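Local coordinates for protein endoglucanase EG-II (Hypocrea jecorina, PDB 3QR3) that hydrolyses internal beta-1,4-glucosidic bonds of cellulose with its TIM-barrel catalytic domain of glycoside hydrolase family 5, at residues P30-K33 with N34-G37; D43-G46 with Q47-H50. All blocks are in the same frame, centred on the assembly; numbering follows the deposited sequence.

Interaction 1 of 2, residues P30-K33 with N34-G37; sequences PPLK and NFTG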
loop_
_atom_site.group_PDB
_atom_site.type_symbol
_atom_site.label_atom_id
_atom_site.label_comp_id
_atom_site.label_asym_id
_atom_site.label_seq_id
_atom_site.Cartn_x
_atom_site.Cartn_y
_atom_site.Cartn_z
ATOM N N PRO A 30 -10.111 -3.892 -12.687
ATOM C CA PRO A 30 -10.291 -2.874 -11.646
ATOM C C PRO A 30 -11.570 -3.085 -10.850
ATOM O O PRO A 30 -12.578 -3.525 -11.412
ATOM C CB PRO A 30 -10.340 -1.561 -12.441
ATOM C CG PRO A 30 -9.657 -1.893 -13.780
ATOM C CD PRO A 30 -10.106 -3.307 -14.039
ATOM N N PRO A 31 -11.524 -2.795 -9.538
ATOM C CA PRO A 31 -12.683 -2.930 -8.648
ATOM C C PRO A 31 -13.619 -1.714 -8.726
ATOM O O PRO A 31 -13.945 -1.109 -7.705
ATOM C CB PRO A 31 -12.039 -3.018 -7.254
ATOM C CG PRO A 31 -10.770 -2.218 -7.377
ATOM C CD PRO A 31 -10.324 -2.304 -8.830
ATOM N N LEU A 32 -14.017 -1.358 -9.941
ATOM C CA LEU A 32 -15.055 -0.358 -10.163
ATOM C C LEU A 32 -16.201 -1.072 -10.869
ATOM O O LEU A 32 -16.024 -1.596 -11.981
ATOM C CB LEU A 32 -14.549 0.781 -11.041
ATOM C CG LEU A 32 -13.597 1.769 -10.386
ATOM C CD1 LEU A 32 -12.980 2.676 -11.436
ATOM C CD2 LEU A 32 -14.331 2.588 -9.317
ATOM N N LYS A 33 -17.358 -1.098 -10.225
ATOM C CA LYS A 33 -18.469 -1.923 -10.689
ATOM C C LYS A 33 -18.790 -1.710 -12.167
ATOM O O LYS A 33 -18.954 -2.676 -12.912
ATOM C CB LYS A 33 -19.713 -1.699 -9.831
ATOM C CG LYS A 33 -20.827 -2.701 -10.111
ATOM C CD LYS A 33 -21.950 -2.586 -9.096
ATOM C CE LYS A 33 -23.053 -3.608 -9.365
ATOM N NZ LYS A 33 -24.145 -3.488 -8.353
ATOM N N ASN A 34 -18.872 -0.451 -12.589
ATOM C CA ASN A 34 -19.242 -0.152 -13.971
ATOM C C ASN A 34 -18.049 0.305 -14.805
ATOM O O ASN A 34 -18.164 1.225 -15.612
ATOM C CB ASN A 34 -20.371 0.887 -14.035
ATOM C CG ASN A 34 -21.177 0.799 -15.335
ATOM O OD1 ASN A 34 -21.402 -0.287 -15.865
ATOM N ND2 ASN A 34 -21.611 1.949 -15.850
ATOM N N PHE A 35 -16.912 -0.355 -14.614
ATOM C CA PHE A 35 -15.676 -0.033 -15.341
ATOM C C PHE A 35 -15.811 -0.114 -16.871
ATOM O O PHE A 35 -15.154 0.637 -17.596
ATOM C CB PHE A 35 -14.544 -0.965 -14.894
ATOM C CG PHE A 35 -13.215 -0.671 -15.547
ATOM C CD1 PHE A 35 -12.438 0.386 -15.116
ATOM C CD2 PHE A 35 -12.745 -1.463 -16.590
ATOM C CE1 PHE A 35 -11.213 0.659 -15.710
ATOM C CE2 PHE A 35 -11.523 -1.199 -17.192
ATOM C CZ PHE A 35 -10.757 -0.136 -16.747
ATOM N N THR A 36 -16.641 -1.034 -17.362
ATOM C CA THR A 36 -16.796 -1.203 -18.803
ATOM C C THR A 36 -18.211 -0.973 -19.320
ATOM O O THR A 36 -18.429 -0.984 -20.532
ATOM C CB THR A 36 -16.406 -2.611 -19.253
ATOM O OG1 THR A 36 -17.361 -3.543 -18.741
ATOM C CG2 THR A 36 -15.010 -2.982 -18.761
ATOM N N GLY A 37 -19.174 -0.785 -18.426
ATOM C CA GLY A 37 -20.557 -0.679 -18.858
ATOM C C GLY A 37 -21.325 -1.977 -18.647
ATOM O O GLY A 37 -22.549 -1.995 -18.729
HETATM O O HOH W 1 -18.232 -2.942 -15.808
#
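Asn34 follows Lys33 at the outer corner of a type I beta turn that runs from Leu32 to Phe35, in the long loop between strand 5-11 and helix 44-55. Both corner residues are exposed and their side chains head away from the turn, Lys33 as a fully extended chain; polar groups suit a corner that faces solvent. Phe35 closes the turn: its N donates to Leu32 O over 3.0 Å, a bent bond with an angle of 140° at the hydrogen. On the side-chain side, Phe35 CB lies 4.2 Å from Leu32 CB, and Leu32 CD1 sits at the edge of the phenyl ring. With CG anti to the backbone N (chi1 -178°), the ring swings back over the residues just before the turn and lays one face on Pro30. Pro30 CG points into that face, 3.6 Å from the ring centroid and only 15° off its normal, as a CH-pi contact. Proline is apt here, since its compact, rigid ring can set CG against the flat face without a flexible chain. The Phe35 ring also meets Tyr41 and forms a cation-pi contact with Lys85 of helix 80-95. Thr36 N is tied back to the turn by water 1, which accepts from Thr36 N at 2.9 Å and donates to Lys33 O at 3.0 Å. Within this stretch the polar ties are thus made by the backbone, one direct bond and a water bridge that fix the course of the chain, whereas the apolar ones are made by side chains: the aromatic-proline contact gives the partly exposed Phe35 an apolar seat and probably limits its rotation.

Interaction 2 of 2, residues D43-G46 with Q47-H50; sequences DGIG and QMQH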
loop_
_atom_site.group_PDB
_atom_site.type_symbol
_atom_site.label_atom_id
_atom_site.label_comp_id
_atom_site.label_asym_id
_atom_site.label_seq_id
_atom_site.Cartn_x
_atom_site.Cartn_y
_atom_site.Cartn_z
ATOM N N ASP A 43 -17.100 -4.586 -6.984
ATOM C CA ASP A 43 -17.648 -3.341 -6.464
ATOM C C ASP A 43 -16.770 -2.782 -5.340
ATOM O O ASP A 43 -17.133 -2.822 -4.166
ATOM C CB ASP A 43 -19.079 -3.576 -5.967
ATOM C CG ASP A 43 -19.785 -2.292 -5.565
ATOM O OD1 ASP A 43 -19.225 -1.205 -5.776
ATOM O OD2 ASP A 43 -20.910 -2.369 -5.032
ATOM N N GLY A 44 -15.607 -2.265 -5.712
ATOM C CA GLY A 44 -14.651 -1.761 -4.739
ATOM C C GLY A 44 -15.188 -0.623 -3.896
ATOM O O GLY A 44 -14.898 -0.523 -2.708
ATOM N N ILE A 45 -15.977 0.247 -4.507
ATOM C CA ILE A 45 -16.492 1.401 -3.797
ATOM C C ILE A 45 -17.547 0.978 -2.786
ATOM O O ILE A 45 -17.568 1.473 -1.666
ATOM C CB ILE A 45 -17.045 2.457 -4.761
ATOM C CG1 ILE A 45 -15.894 3.017 -5.605
ATOM C CG2 ILE A 45 -17.738 3.560 -3.980
ATOM C CD1 ILE A 45 -16.258 4.203 -6.466
ATOM N N GLY A 46 -18.413 0.049 -3.187
ATOM C CA GLY A 46 -19.369 -0.544 -2.274
ATOM C C GLY A 46 -18.679 -1.278 -1.137
ATOM O O GLY A 46 -19.148 -1.242 -0.000
ATOM N N GLN A 47 -17.568 -1.948 -1.434
ATOM C CA GLN A 47 -16.803 -2.615 -0.379
ATOM C C GLN A 47 -16.280 -1.587 0.617
ATOM O O GLN A 47 -16.456 -1.733 1.832
ATOM C CB GLN A 47 -15.626 -3.412 -0.949
ATOM C CG GLN A 47 -15.994 -4.705 -1.645
ATOM C CD GLN A 47 -14.800 -5.340 -2.332
ATOM O OE1 GLN A 47 -13.675 -5.272 -1.828
ATOM N NE2 GLN A 47 -15.033 -5.951 -3.490
ATOM N N MET A 48 -15.634 -0.546 0.106
ATOM C CA MET A 48 -15.083 0.493 0.982
ATOM C C MET A 48 -16.156 1.102 1.891
ATOM O O MET A 48 -15.912 1.354 3.069
ATOM C CB MET A 48 -14.389 1.588 0.167
ATOM C CG MET A 48 -13.062 1.146 -0.461
ATOM S SD MET A 48 -12.126 2.518 -1.167
ATOM C CE MET A 48 -13.132 2.913 -2.596
ATOM N N GLN A 49 -17.346 1.327 1.345
ATOM C CA GLN A 49 -18.419 1.934 2.130
ATOM C C GLN A 49 -18.795 1.028 3.308
ATOM O O GLN A 49 -18.981 1.494 4.430
ATOM C CB GLN A 49 -19.636 2.227 1.252
ATOM C CG GLN A 49 -20.770 2.927 1.980
ATOM C CD GLN A 49 -22.022 3.044 1.132
ATOM O OE1 GLN A 49 -22.756 4.027 1.225
ATOM N NE2 GLN A 49 -22.274 2.034 0.301
ATOM N N HIS A 50 -18.896 -0.269 3.042
ATOM C CA HIS A 50 -19.102 -1.258 4.094
ATOM C C HIS A 50 -17.975 -1.231 5.135
ATOM O O HIS A 50 -18.229 -1.213 6.338
ATOM C CB HIS A 50 -19.223 -2.657 3.482
ATOM C CG HIS A 50 -18.813 -3.762 4.402
ATOM N ND1 HIS A 50 -19.566 -4.140 5.497
ATOM C CD2 HIS A 50 -17.735 -4.581 4.387
ATOM C CE1 HIS A 50 -18.967 -5.141 6.117
ATOM N NE2 HIS A 50 -17.852 -5.427 5.466
HETATM O O HOH W 2 -17.430 -6.945 -5.052
HETATM O O HOH W 3 -21.668 -0.677 0.545
#
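Gln47 N donates to Asp43 O over 2.9 Å, and Met48 N reaches Gly44 O at the same length with an angle of 166° at the hydrogen. Gln49 to Ile45 and His50 to Gly46 continue this i to i+4 ladder. Asp43 adds a side-chain bond: its OD1 accepts from Gly46 N at 3.0 Å, the donor lying above the carboxylate plane. That makes Asp43 the N-cap of helix 44-55, the first helix after strand 5-11 in the TIM barrel; a carboxylate suits this place, receiving an N-H of the first turn and probably interacting well with the positive end of the helix dipole. Gly46 fits beside it, because a CB there would run into Asp43 OD2. Gln47 has CG beside its own backbone N (chi1 -74°), which sends the chain back along the cap and brings CG to 3.3 Å from Asp43 O. Its NE2 gives a hydrogen to water 2, which also accepts from Asp43 N, while OE1 accepts from Gly296 N in the barrel strand 287-296. Replaced by an alanine, Gln47 would lose its amide, and Gly296 N would probably be left without this acceptor and the water link to Asp43 broken. On the solvent side, water 3 joins Gly46 O to Gln49 NE2, 2.8 Å from the amide nitrogen. His50 leads off to stack on Trp315 and bond Asp317. Toward helix 80-95 the surface is apolar: Met48, bent at chi3, sets CE 4.1 Å from Ile45 CG1 and packs against Leu89 and Cys93.

Interaction 1 lies in the loop between strand 5-11 and helix 44-55, interaction 2 on the first turns of that helix, their centres about 12 Å apart. Interaction 1 sets buried Pro30 and Leu32 beside exposed Lys33 and Asn34, and is held chiefly by a turn and aromatic-proline packing; in interaction 2 Gly44, Gln47, Met48 and His50 are buried and Gln49 exposed, and repeated backbone bonds and a capping carboxylate dominate. Both rest on helix 80-95, through Leu32 in the first and Met48 in the second, with Leu89 common to both. They also touch directly: Pro31 O probably accepts from Gly44 N at 2.8 Å, and Leu32 CD2 packs on Ile45 CD1 at 3.8 Å.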